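Local coordinates for protein acyl-homoserine-lactone synthase (Mesorhizobium sp. ORS 3359, PDB 6WNS) that makes acyl-homoserine lactone quorum-sensing signals, transferring the acyl chain from an acyl-coenzyme A donor, probably onto S-adenosylmethionine, at residues G69-V74 with G123-G128; H80-V85 with I174-I179; F106-S111 with S119-F124; G128-A133 with R139-V144; R154-T159 with R191-S196. One frame throughout, in Å; residues are numbered along the deposited sequence.

Interaction 1 (G69-V74 with G123-G128); sequences GGSRLV and GFVLCG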
# COMPACT_ATOMS: atom_id res chain seq x y z
N GLY A 69 4.16 0.33 -10.35
CA GLY A 69 4.10 0.60 -8.90
C GLY A 69 2.94 -0.11 -8.26
O GLY A 69 2.16 -0.79 -8.97
N GLY A 70 2.79 0.02 -6.94
CA GLY A 70 1.62 -0.64 -6.35
C GLY A 70 1.55 -0.56 -4.87
O GLY A 70 2.28 0.24 -4.28
N SER A 71 0.61 -1.35 -4.31
CA SER A 71 0.38 -1.42 -2.86
C SER A 71 -0.48 -2.63 -2.56
O SER A 71 -1.01 -3.23 -3.50
CB SER A 71 -0.19 -0.11 -2.34
OG SER A 71 -0.80 0.58 -3.38
N ARG A 72 -0.59 -2.95 -1.29
CA ARG A 72 -1.34 -4.11 -0.78
C ARG A 72 -2.22 -3.62 0.36
O ARG A 72 -1.83 -2.69 1.08
CB ARG A 72 -0.42 -5.19 -0.27
CG ARG A 72 -1.10 -6.44 0.25
CD ARG A 72 -0.03 -7.44 0.66
NE ARG A 72 0.85 -7.04 1.77
CZ ARG A 72 1.64 -7.89 2.39
NH1 ARG A 72 1.69 -9.14 1.95
NH2 ARG A 72 2.37 -7.51 3.45
N LEU A 73 -3.43 -4.13 0.35
CA LEU A 73 -4.40 -3.90 1.45
C LEU A 73 -4.77 -5.26 2.02
O LEU A 73 -5.15 -6.21 1.24
CB LEU A 73 -5.62 -3.20 0.88
CG LEU A 73 -5.45 -1.73 0.55
CD1 LEU A 73 -6.66 -1.21 -0.19
CD2 LEU A 73 -5.18 -0.91 1.80
N VAL A 74 -4.85 -5.28 3.35
CA VAL A 74 -5.31 -6.45 4.14
C VAL A 74 -6.42 -6.03 5.11
O VAL A 74 -6.27 -5.02 5.80
CB VAL A 74 -4.09 -7.00 4.87
CG1 VAL A 74 -4.43 -8.17 5.77
CG2 VAL A 74 -3.03 -7.43 3.87
N GLY A 123 1.88 9.34 -7.84
CA GLY A 123 0.53 9.95 -7.85
C GLY A 123 -0.58 8.91 -8.15
O GLY A 123 -1.58 8.74 -7.30
N PHE A 124 -0.37 8.25 -9.34
CA PHE A 124 -1.29 7.22 -9.93
C PHE A 124 -1.55 6.13 -8.89
O PHE A 124 -2.71 5.71 -8.74
CB PHE A 124 -0.73 6.56 -11.19
CG PHE A 124 -1.07 7.25 -12.48
CD1 PHE A 124 -2.12 6.80 -13.27
CD2 PHE A 124 -0.30 8.32 -12.92
CE1 PHE A 124 -2.42 7.43 -14.46
CE2 PHE A 124 -0.62 8.95 -14.11
CZ PHE A 124 -1.67 8.51 -14.88
N VAL A 125 -0.49 5.69 -8.19
CA VAL A 125 -0.59 4.65 -7.12
C VAL A 125 -1.31 5.21 -5.89
O VAL A 125 -2.18 4.54 -5.36
CB VAL A 125 0.80 4.13 -6.70
CG1 VAL A 125 0.67 3.11 -5.58
CG2 VAL A 125 1.58 3.57 -7.88
N LEU A 126 -0.89 6.37 -5.39
CA LEU A 126 -1.51 6.93 -4.15
C LEU A 126 -3.00 7.26 -4.43
O LEU A 126 -3.89 6.74 -3.76
CB LEU A 126 -0.69 8.16 -3.76
CG LEU A 126 0.70 7.90 -3.15
CD1 LEU A 126 1.47 9.19 -3.04
CD2 LEU A 126 0.56 7.29 -1.76
N CYS A 127 -3.29 8.04 -5.46
CA CYS A 127 -4.69 8.31 -5.87
C CYS A 127 -5.48 7.00 -6.07
O CYS A 127 -6.64 6.95 -5.67
CB CYS A 127 -4.72 9.15 -7.13
SG CYS A 127 -6.29 10.02 -7.21
N GLY A 128 -4.84 5.96 -6.63
CA GLY A 128 -5.51 4.71 -7.05
C GLY A 128 -5.88 3.90 -5.83
O GLY A 128 -6.94 3.20 -5.85

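Interaction 2 (H80-V85 with I174-I179); sequences HLMSEV and IIALLI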
# COMPACT_ATOMS: atom_id res chain seq x y z
N HIS A 80 -2.53 -8.75 10.51
CA HIS A 80 -1.86 -7.80 9.61
C HIS A 80 -0.57 -7.30 10.27
O HIS A 80 -0.25 -7.79 11.38
CB HIS A 80 -2.85 -6.74 9.16
CG HIS A 80 -3.38 -5.92 10.29
ND1 HIS A 80 -4.41 -6.39 11.10
CD2 HIS A 80 -3.14 -4.66 10.69
CE1 HIS A 80 -4.75 -5.43 11.97
NE2 HIS A 80 -3.98 -4.40 11.74
N LEU A 81 0.25 -6.55 9.54
CA LEU A 81 1.61 -6.22 10.02
C LEU A 81 1.51 -5.49 11.38
O LEU A 81 2.22 -5.86 12.33
CB LEU A 81 2.33 -5.31 9.02
CG LEU A 81 3.77 -4.99 9.42
CD1 LEU A 81 4.63 -6.23 9.31
CD2 LEU A 81 4.34 -3.92 8.54
N MET A 82 0.60 -4.56 11.46
CA MET A 82 0.49 -3.72 12.69
C MET A 82 -0.02 -4.59 13.81
O MET A 82 0.42 -4.33 14.96
CB MET A 82 -0.40 -2.49 12.51
CG MET A 82 -0.11 -1.39 13.54
SD MET A 82 -1.29 -0.05 13.58
CE MET A 82 -1.13 0.60 11.91
N SER A 83 -0.86 -5.58 13.52
CA SER A 83 -1.42 -6.43 14.59
C SER A 83 -0.39 -7.47 15.01
O SER A 83 -0.31 -7.69 16.19
CB SER A 83 -2.74 -7.04 14.22
OG SER A 83 -2.59 -8.22 13.47
N GLU A 84 0.36 -8.06 14.10
CA GLU A 84 1.22 -9.22 14.44
C GLU A 84 2.65 -8.79 14.79
O GLU A 84 3.30 -9.55 15.46
CB GLU A 84 1.22 -10.16 13.26
CG GLU A 84 -0.16 -10.69 12.95
CD GLU A 84 -1.01 -11.21 14.13
OE1 GLU A 84 -0.67 -12.24 14.70
OE2 GLU A 84 -2.00 -10.54 14.45
N VAL A 85 3.14 -7.67 14.23
CA VAL A 85 4.56 -7.27 14.35
C VAL A 85 4.68 -5.96 15.11
O VAL A 85 5.53 -5.86 16.03
CB VAL A 85 5.24 -7.19 12.96
CG1 VAL A 85 6.72 -6.89 13.08
CG2 VAL A 85 5.01 -8.45 12.22
N ILE A 174 9.91 4.76 12.37
CA ILE A 174 8.59 4.39 11.85
C ILE A 174 7.51 4.82 12.83
O ILE A 174 7.84 5.16 14.00
CB ILE A 174 8.53 2.88 11.55
CG1 ILE A 174 8.74 2.01 12.79
CG2 ILE A 174 9.56 2.56 10.45
CD1 ILE A 174 8.36 0.52 12.56
N ILE A 175 6.28 4.81 12.33
CA ILE A 175 5.09 5.31 13.08
C ILE A 175 3.84 4.68 12.46
O ILE A 175 3.86 4.25 11.28
CB ILE A 175 5.07 6.85 13.12
CG1 ILE A 175 4.05 7.39 14.15
CG2 ILE A 175 4.87 7.45 11.73
CD1 ILE A 175 4.47 8.68 14.80
N ALA A 176 2.82 4.47 13.28
CA ALA A 176 1.49 4.00 12.86
C ALA A 176 0.53 5.18 12.64
O ALA A 176 0.45 6.12 13.52
CB ALA A 176 1.01 3.04 13.90
N LEU A 177 -0.21 5.14 11.53
CA LEU A 177 -1.19 6.18 11.11
C LEU A 177 -2.55 5.55 10.84
O LEU A 177 -2.59 4.37 10.36
CB LEU A 177 -0.67 6.74 9.80
CG LEU A 177 0.29 7.91 9.82
CD1 LEU A 177 1.06 8.10 11.11
CD2 LEU A 177 1.16 7.80 8.62
N LEU A 178 -3.65 6.30 11.03
CA LEU A 178 -5.01 5.95 10.52
C LEU A 178 -5.49 7.02 9.53
O LEU A 178 -5.56 8.19 9.92
CB LEU A 178 -5.96 5.80 11.71
CG LEU A 178 -7.36 5.34 11.29
CD1 LEU A 178 -7.25 3.94 10.68
CD2 LEU A 178 -8.36 5.36 12.45
N ILE A 179 -5.72 6.65 8.26
CA ILE A 179 -5.97 7.60 7.14
C ILE A 179 -7.45 7.57 6.80
O ILE A 179 -7.96 6.46 6.59
CB ILE A 179 -5.08 7.25 5.92
CG1 ILE A 179 -3.60 7.54 6.21
CG2 ILE A 179 -5.51 8.03 4.67
CD1 ILE A 179 -2.63 6.64 5.44

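Interaction 3 (F106-S111 with S119-F124); sequences FFVMPS and SPVAGF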
# COMPACT_ATOMS: atom_id res chain seq x y z
N PHE A 106 3.93 -0.37 -0.31
CA PHE A 106 3.88 0.72 -1.28
C PHE A 106 5.20 0.74 -2.03
O PHE A 106 6.24 0.72 -1.37
CB PHE A 106 3.69 2.07 -0.61
CG PHE A 106 3.85 3.23 -1.55
CD1 PHE A 106 2.82 3.61 -2.40
CD2 PHE A 106 5.05 3.94 -1.59
CE1 PHE A 106 2.97 4.72 -3.22
CE2 PHE A 106 5.20 5.03 -2.43
CZ PHE A 106 4.15 5.42 -3.23
N PHE A 107 5.17 0.64 -3.34
CA PHE A 107 6.41 0.84 -4.12
C PHE A 107 6.09 1.53 -5.45
O PHE A 107 4.99 1.35 -6.03
CB PHE A 107 7.09 -0.50 -4.38
CG PHE A 107 6.26 -1.38 -5.27
CD1 PHE A 107 5.14 -2.04 -4.80
CD2 PHE A 107 6.56 -1.49 -6.62
CE1 PHE A 107 4.37 -2.82 -5.64
CE2 PHE A 107 5.82 -2.32 -7.44
CZ PHE A 107 4.74 -2.98 -6.95
N VAL A 108 7.11 2.20 -5.93
CA VAL A 108 7.20 2.76 -7.28
C VAL A 108 8.50 2.27 -7.90
O VAL A 108 9.65 2.41 -7.28
CB VAL A 108 7.16 4.31 -7.21
CG1 VAL A 108 7.14 4.92 -8.60
CG2 VAL A 108 5.99 4.79 -6.36
N MET A 109 8.38 1.77 -9.11
CA MET A 109 9.55 1.24 -9.82
C MET A 109 10.39 2.46 -10.21
O MET A 109 9.89 3.58 -10.31
CB MET A 109 9.14 0.37 -11.01
CG MET A 109 8.27 -0.77 -10.59
SD MET A 109 9.21 -1.93 -9.52
CE MET A 109 10.35 -2.64 -10.73
N PRO A 110 11.73 2.29 -10.26
CA PRO A 110 12.60 3.31 -10.83
C PRO A 110 12.11 3.78 -12.22
O PRO A 110 12.00 5.00 -12.39
CB PRO A 110 14.00 2.66 -10.81
CG PRO A 110 13.79 1.19 -10.46
CD PRO A 110 12.46 1.11 -9.75
N SER A 111 11.82 2.84 -13.16
CA SER A 111 11.34 3.10 -14.56
C SER A 111 10.23 2.12 -14.97
O SER A 111 9.92 1.23 -14.14
CB SER A 111 12.47 3.09 -15.59
OG SER A 111 13.28 4.23 -15.47
N SER A 119 7.92 11.05 -13.40
CA SER A 119 6.58 10.43 -13.66
C SER A 119 5.65 10.59 -12.46
O SER A 119 6.04 10.35 -11.31
CB SER A 119 6.68 8.95 -14.01
OG SER A 119 5.47 8.48 -14.60
N PRO A 120 4.36 10.87 -12.69
CA PRO A 120 3.45 10.87 -11.57
C PRO A 120 3.09 9.44 -11.13
O PRO A 120 2.13 9.35 -10.43
CB PRO A 120 2.24 11.68 -12.09
CG PRO A 120 2.31 11.59 -13.62
CD PRO A 120 3.71 11.16 -13.98
N VAL A 121 3.85 8.38 -11.51
CA VAL A 121 3.45 6.98 -11.18
C VAL A 121 3.07 6.95 -9.71
O VAL A 121 2.10 6.30 -9.35
CB VAL A 121 4.55 5.94 -11.44
CG1 VAL A 121 4.18 4.61 -10.80
CG2 VAL A 121 4.91 5.76 -12.91
N ALA A 122 3.85 7.61 -8.86
CA ALA A 122 3.58 7.64 -7.42
C ALA A 122 2.15 8.17 -7.25
O ALA A 122 1.35 7.54 -6.60
CB ALA A 122 4.59 8.45 -6.66
N GLY A 123 1.88 9.34 -7.84
CA GLY A 123 0.53 9.95 -7.85
C GLY A 123 -0.58 8.91 -8.15
O GLY A 123 -1.58 8.74 -7.30
N PHE A 124 -0.37 8.25 -9.34
CA PHE A 124 -1.29 7.22 -9.93
C PHE A 124 -1.55 6.13 -8.89
O PHE A 124 -2.71 5.71 -8.74
CB PHE A 124 -0.73 6.56 -11.19
CG PHE A 124 -1.07 7.25 -12.48
CD1 PHE A 124 -2.12 6.80 -13.27
CD2 PHE A 124 -0.30 8.32 -12.92
CE1 PHE A 124 -2.42 7.43 -14.46
CE2 PHE A 124 -0.62 8.95 -14.11
CZ PHE A 124 -1.67 8.51 -14.88

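Interaction 4 (G128-A133 with R139-V144); sequences GLLETA and RQISVV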
# COMPACT_ATOMS: atom_id res chain seq x y z
N GLY A 128 -4.84 5.96 -6.63
CA GLY A 128 -5.51 4.71 -7.05
C GLY A 128 -5.88 3.90 -5.83
O GLY A 128 -6.94 3.20 -5.85
N LEU A 129 -5.03 4.01 -4.81
CA LEU A 129 -5.23 3.37 -3.48
C LEU A 129 -6.52 3.95 -2.89
O LEU A 129 -7.36 3.15 -2.52
CB LEU A 129 -4.04 3.63 -2.56
CG LEU A 129 -4.13 2.90 -1.21
CD1 LEU A 129 -3.93 1.38 -1.37
CD2 LEU A 129 -3.15 3.49 -0.19
N LEU A 130 -6.65 5.28 -2.83
CA LEU A 130 -7.84 5.94 -2.20
C LEU A 130 -9.09 5.60 -3.00
O LEU A 130 -10.13 5.31 -2.39
CB LEU A 130 -7.67 7.45 -2.17
CG LEU A 130 -6.52 7.94 -1.32
CD1 LEU A 130 -6.38 9.45 -1.44
CD2 LEU A 130 -6.71 7.51 0.13
N GLU A 131 -8.97 5.61 -4.33
CA GLU A 131 -10.11 5.34 -5.23
C GLU A 131 -10.56 3.89 -5.08
O GLU A 131 -11.77 3.61 -5.07
CB GLU A 131 -9.73 5.72 -6.66
CG GLU A 131 -9.82 7.21 -6.89
CD GLU A 131 -9.68 7.64 -8.36
OE1 GLU A 131 -8.94 8.58 -8.62
OE2 GLU A 131 -10.37 7.08 -9.24
N THR A 132 -9.63 2.95 -4.99
CA THR A 132 -9.97 1.53 -4.81
C THR A 132 -10.63 1.36 -3.45
O THR A 132 -11.73 0.67 -3.40
CB THR A 132 -8.74 0.66 -5.01
OG1 THR A 132 -8.20 1.07 -6.27
CG2 THR A 132 -9.05 -0.82 -4.95
N ALA A 133 -10.08 2.06 -2.40
CA ALA A 133 -10.64 1.86 -1.05
C ALA A 133 -12.08 2.43 -1.02
O ALA A 133 -12.97 1.78 -0.43
CB ALA A 133 -9.74 2.51 -0.02
N ARG A 139 -13.32 2.81 4.57
CA ARG A 139 -13.55 4.22 4.99
C ARG A 139 -12.23 4.78 5.55
O ARG A 139 -11.93 6.05 5.39
CB ARG A 139 -14.67 4.27 6.02
CG ARG A 139 -15.91 3.53 5.56
CD ARG A 139 -16.90 4.46 4.88
NE ARG A 139 -17.45 5.48 5.77
CZ ARG A 139 -18.45 5.30 6.62
NH1 ARG A 139 -19.01 4.11 6.76
NH2 ARG A 139 -18.87 6.30 7.38
N GLN A 140 -11.42 3.89 6.14
CA GLN A 140 -10.08 4.29 6.59
C GLN A 140 -9.03 3.23 6.23
O GLN A 140 -9.39 1.99 6.06
CB GLN A 140 -10.08 4.55 8.10
CG GLN A 140 -11.08 5.65 8.51
CD GLN A 140 -11.13 5.64 10.10
OE1 GLN A 140 -11.31 4.67 10.72
NE2 GLN A 140 -10.79 6.76 10.74
N ILE A 141 -7.75 3.67 6.25
CA ILE A 141 -6.57 2.79 5.96
C ILE A 141 -5.53 3.01 7.07
O ILE A 141 -5.19 4.29 7.32
CB ILE A 141 -5.95 3.11 4.60
CG1 ILE A 141 -6.89 2.77 3.45
CG2 ILE A 141 -4.60 2.38 4.45
CD1 ILE A 141 -6.71 3.70 2.26
N SER A 142 -5.14 1.83 7.76
CA SER A 142 -4.07 1.85 8.78
C SER A 142 -2.75 1.54 8.10
O SER A 142 -2.78 0.86 7.04
CB SER A 142 -4.34 0.95 9.94
OG SER A 142 -4.40 -0.40 9.55
N VAL A 143 -1.63 2.08 8.62
CA VAL A 143 -0.30 1.87 7.97
C VAL A 143 0.80 2.11 8.99
O VAL A 143 0.71 2.99 9.88
CB VAL A 143 -0.17 2.76 6.73
CG1 VAL A 143 -0.17 4.25 7.12
CG2 VAL A 143 1.04 2.46 5.86
N VAL A 144 1.87 1.37 8.81
CA VAL A 144 3.17 1.54 9.49
C VAL A 144 4.11 2.08 8.41
O VAL A 144 4.22 1.42 7.32
CB VAL A 144 3.67 0.18 10.04
CG1 VAL A 144 5.04 0.36 10.72
CG2 VAL A 144 2.67 -0.51 10.98

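Interaction 5 (R154-T159 with R191-S196); sequences RALGWT and RAYGIS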
# COMPACT_ATOMS: atom_id res chain seq x y z
N ARG A 154 -0.10 14.76 4.36
CA ARG A 154 -0.87 15.96 4.80
C ARG A 154 -0.61 17.14 3.85
O ARG A 154 -1.36 18.06 3.99
CB ARG A 154 -0.65 16.32 6.28
CG ARG A 154 -1.51 15.45 7.21
CD ARG A 154 -1.78 15.98 8.61
NE ARG A 154 -0.73 15.57 9.51
CZ ARG A 154 -0.83 14.79 10.57
NH1 ARG A 154 -1.97 14.26 10.95
NH2 ARG A 154 0.27 14.48 11.23
N ALA A 155 0.30 17.07 2.87
CA ALA A 155 0.53 18.09 1.80
C ALA A 155 -0.33 17.79 0.56
O ALA A 155 -0.61 18.75 -0.20
CB ALA A 155 2.00 18.17 1.41
N LEU A 156 -0.70 16.52 0.35
CA LEU A 156 -1.52 16.03 -0.80
C LEU A 156 -3.05 16.17 -0.53
O LEU A 156 -3.86 15.84 -1.47
CB LEU A 156 -1.15 14.58 -1.11
CG LEU A 156 -0.03 14.35 -2.13
CD1 LEU A 156 1.25 15.03 -1.68
CD2 LEU A 156 0.21 12.85 -2.31
N GLY A 157 -3.46 16.48 0.72
CA GLY A 157 -4.86 16.66 1.15
C GLY A 157 -5.31 15.64 2.19
O GLY A 157 -6.47 15.72 2.61
N TRP A 158 -4.45 14.75 2.66
CA TRP A 158 -4.92 13.59 3.47
C TRP A 158 -5.12 14.02 4.93
O TRP A 158 -4.22 14.80 5.51
CB TRP A 158 -3.98 12.39 3.37
CG TRP A 158 -3.82 11.85 1.99
CD1 TRP A 158 -3.94 12.51 0.81
CD2 TRP A 158 -3.37 10.52 1.67
NE1 TRP A 158 -3.63 11.67 -0.23
CE2 TRP A 158 -3.30 10.44 0.27
CE3 TRP A 158 -3.10 9.38 2.43
CZ2 TRP A 158 -2.95 9.26 -0.39
CZ3 TRP A 158 -2.70 8.23 1.79
CH2 TRP A 158 -2.65 8.17 0.39
N THR A 159 -6.28 13.58 5.49
CA THR A 159 -6.54 13.81 6.93
C THR A 159 -6.19 12.45 7.55
O THR A 159 -6.63 11.35 6.97
CB THR A 159 -7.91 14.50 7.17
OG1 THR A 159 -8.81 13.48 7.59
CG2 THR A 159 -8.50 15.21 5.96
N ARG A 191 -4.68 16.77 -8.06
CA ARG A 191 -4.31 18.18 -8.35
C ARG A 191 -2.81 18.33 -8.14
O ARG A 191 -2.11 19.01 -9.02
CB ARG A 191 -4.97 19.22 -7.44
CG ARG A 191 -4.46 20.63 -7.72
CD ARG A 191 -5.57 21.64 -7.86
NE ARG A 191 -6.62 21.17 -8.78
CZ ARG A 191 -6.77 21.56 -10.05
NH1 ARG A 191 -5.93 22.41 -10.61
NH2 ARG A 191 -7.78 21.07 -10.75
N ALA A 192 -2.33 17.68 -7.03
CA ALA A 192 -0.89 17.77 -6.69
C ALA A 192 -0.09 17.19 -7.86
O ALA A 192 1.00 17.82 -8.25
CB ALA A 192 -0.64 17.08 -5.38
N TYR A 193 -0.62 16.08 -8.45
CA TYR A 193 0.05 15.39 -9.59
C TYR A 193 -0.57 15.75 -10.94
O TYR A 193 -0.13 15.13 -11.95
CB TYR A 193 -0.04 13.88 -9.43
CG TYR A 193 0.84 13.38 -8.33
CD1 TYR A 193 2.13 12.95 -8.59
CD2 TYR A 193 0.41 13.40 -7.01
CE1 TYR A 193 2.95 12.47 -7.58
CE2 TYR A 193 1.22 12.94 -5.99
CZ TYR A 193 2.49 12.48 -6.28
OH TYR A 193 3.26 12.01 -5.26
N GLY A 194 -1.57 16.65 -10.93
CA GLY A 194 -2.27 17.13 -12.14
C GLY A 194 -2.40 16.04 -13.19
O GLY A 194 -1.76 16.16 -14.24
N ILE A 195 -3.16 14.97 -12.92
CA ILE A 195 -3.58 14.06 -14.03
C ILE A 195 -5.10 13.94 -14.03
O ILE A 195 -5.76 14.28 -13.00
CB ILE A 195 -2.84 12.71 -14.04
CG1 ILE A 195 -3.02 11.96 -12.72
CG2 ILE A 195 -1.37 12.90 -14.42
CD1 ILE A 195 -4.34 11.25 -12.64
N SER A 196 -5.62 13.53 -15.18
CA SER A 196 -7.01 13.78 -15.62
C SER A 196 -7.73 12.47 -15.90
O SER A 196 -8.76 12.28 -15.27
CB SER A 196 -7.03 14.65 -16.84
OG SER A 196 -5.91 15.51 -16.86

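Interaction 1 (G69-V74 with G123-G128)
Val-125, on helix 121-135, lays its two methyl branches along the strand residues Gly-69, Gly-70 and Ser-71, and it accounts for more than half of the roughly 120 Å² buried between the segments. Its chi1 of 178° puts CG1 anti to its own backbone N and leaves CG2 beside that N, so that each branch meets a different part of the strand. CG1 lies 3.5 Å from the carbonyl O of Gly-70 and 3.7 Å from OG of Ser-71. CG2 reaches back along the chain to the preceding peptide, 3.9 Å from C of Gly-69. On the strand side it is therefore mostly bare backbone that is touched. Gly-69 matters most here, because a side chain at that position would head for the helix and run into CG2; its absence leaves room for the methyl. The backbones come closest at Gly-70, whose CA is 5.8 Å from CA of Val-125. The segment axes approach to 7.9 Å and run nearly alongside, 27° apart.

The CB of Ser-71 is directed toward the helix, and its OG meets the CG1 methyl of Val-125. OG is buried by the contact and has no hydrogen-bond partner in the model. No hydrogen bond links the two segments.

The strand is held on one side by strand 56-60, through backbone bonds of Gly-69 with Ala-60 and Ser-71 with Val-58, and on the other by strand 100-108, where Gly-70 pairs with Phe-107. Val-125 also rests on Ala-60 and Phe-106, so the helix packs across three neighbouring strands of the central sheet.

Interaction 2 (H80-V85 with I174-I179)
Met-82 of the short helix 81-84 reaches Ala-176 of strand 174-180 with the end of its side chain. CG lies anti to the backbone N (chi1 -159°) and the next bond is also extended, carrying the sulfur straight out from the helix; the chain then bends at chi3, -61°, which lays the terminal methyl against the strand. CE stands 3.8 Å and SD 3.9 Å from CB of Ala-176, so that small methyl is met by both ends of the S-CH3 bond. CE also lies near the carbonyl O of Leu-177, at 4.3 Å. The contact is mainly apolar, with no hydrogen bond across the segments.

Side-chain bonds fix the start of the helix that presents Met-82. His-80 is its N-cap, and its backbone N donates to Ser-83 OG over 3.0 Å in a nearly straight bond (172°), the half of a capping box in which the N3 side chain serves the N-cap. Ser-83 OG in turn donates to Glu-84 OE2, 2.6 Å away, which receives it on its anti lone pair. Ser-83 CB sits over one face of the His-80 ring, toward its rim.

Glu-102 of strand 100-108 accepts from the backbone N atoms of Leu-81 and Met-82, one per carboxylate oxygen, docking the helix start on the sheet. Ala-176 faces the helix, whereas Leu-177 points to the other side of the strand, against Val-143 of strand 140-146 and Leu-160 of strand 160-162.

Interaction 3 (F106-S111 with S119-F124)
The strand-to-helix half of a beta-alpha-beta crossover is closed here, where Val-108 at the end of strand 100-108 meets Val-121 and Ala-122 in the opening turn of helix 121-135. The two methyls of Val-108 divide the work. CG1, set anti to the backbone N by a chi1 of -175°, lies 3.7 Å from CG1 of Val-121, and the two valines lie alongside, heading opposite ways. CG2 settles instead on Ala-122, at 3.9 Å from both its CA and its CB, so it touches the helix backbone as well as the alanine methyl. The nearest pair of CA atoms, Val-108 and Ala-122, is 6.1 Å apart, close enough for valine and alanine methyls to touch. Nothing polar crosses between the segments.

On the helix side, Pro-120 occupies the N-cap position, and its carbonyl O takes the first backbone bond, from Phe-124 N at 2.9 Å. The carbonyl carbon of Pro-120 lies in the plane of the Phe-124 ring, at its edge. Beyond this turn Val-121 also touches Val-68, and the neighbouring Phe-107 packs on helix 16-31.

A strand followed by a helix in this way forms part of the core of the acetyltransferase-like fold to which autoinducer synthases belong. In GNAT relatives the corresponding turn and helix start bind the pyrophosphate of coenzyme A, and a similar role here is plausible but is not established by this contact.

Interaction 4 (G128-A133 with R139-V144)
Gly-128 O is gripped twice by Thr-132, one turn further along the helix. The backbone N of Thr-132 donates to it at 2.8 Å and the hydroxyl OG1 at a short 2.5 Å, a length on which nothing further is rested, the two coming from opposite faces of the carbonyl plane. The hydroxyl stands 27° out of that plane. This double hold fastens the threonine hydroxyl to its own helix. The contact with strand 140-146 is made by apolar groups.

Ile-141 makes that contact with one atom. A chi1 of -66° places CG1 anti to the carbonyl carbon, and CD1 at its end enters among three helix side chains: 4.0 Å from CB of Ala-133, 4.3 Å from CD2 of Leu-129 and 4.4 Å from CD2 of Leu-130. These are van der Waals contacts, in keeping with segment axes 10.0 Å apart at their closest. Trp-103 of strand 100-108 touches both Leu-129 and Ile-141 and so flanks the site.

Segment 128-133 runs at 130° to strand residues 140-144; helix 121-135 is the return leg of a beta-alpha-beta crossover between the parallel strands 100-108 and 140-146, as in the GNAT-like fold of this family.

Interaction 5 (R154-T159 with R191-S196)
Leu-156, near the C-terminal end of helix 149-155, is the residue of segment 154-159 that touches Ala-192 and Tyr-193, and the residues before and after it set its place. Arg-154 forms a salt bridge with Glu-162. At Leu-156 the CA is 6.2 Å from that of Ala-192, the nearest pair across the segments. With chi1 at -91°, away from a staggered position, the leucine end is brought round to the other segment: CG lies 4.3 Å from CB of Ala-192, and CD2 lies 3.8 Å from CE2 of Tyr-193. The methyl approaches the tyrosine ring at its edge, near the ring plane, not over a face, and the leucine and tyrosine side chains meet at a slant.

Gly-157 then takes a positive phi of 117° and ends the helical course, after which Trp-158 turns inward to helix 121-135, touching Leu-126 and Leu-130, while its NE1 is bonded to Thr-189 OG1 of helix 183-192. The second segment ends its helix in a similar way: Gly-194, with phi 35°, closes a Schellman motif directly after Tyr-193.

Two helix ends thus meet near the surface through leucine, alanine and the rim of an aromatic ring. With no hydrogen bond or charge pair across the segments, their mutual hold rests on dispersion and on partly covering Leu-156 from solvent, without any directional bond.

In the fold
From the N terminus, interaction 1 opens on strand 69-75 and interaction 2 on helix 81-84, before either closes. Interaction 3 opens on strand 100-108 and closes at the start of helix 121-135, where interaction 1 also closes, sharing Gly-123 and Phe-124. Interaction 4 leaves the same helix for strand 140-146. Interaction 5 then opens at 154-159, interaction 2 closes on strand 174-180, and interaction 5 closes last at 191-196. Interaction 2 therefore crosses interactions 1 and 5 and encloses 3 and 4. Helix 121-135 joins 1, 3 and 4 to one sheet; Leu-126 CD1, 3.9 Å from Leu-156 CD2, connects that helix with interaction 5.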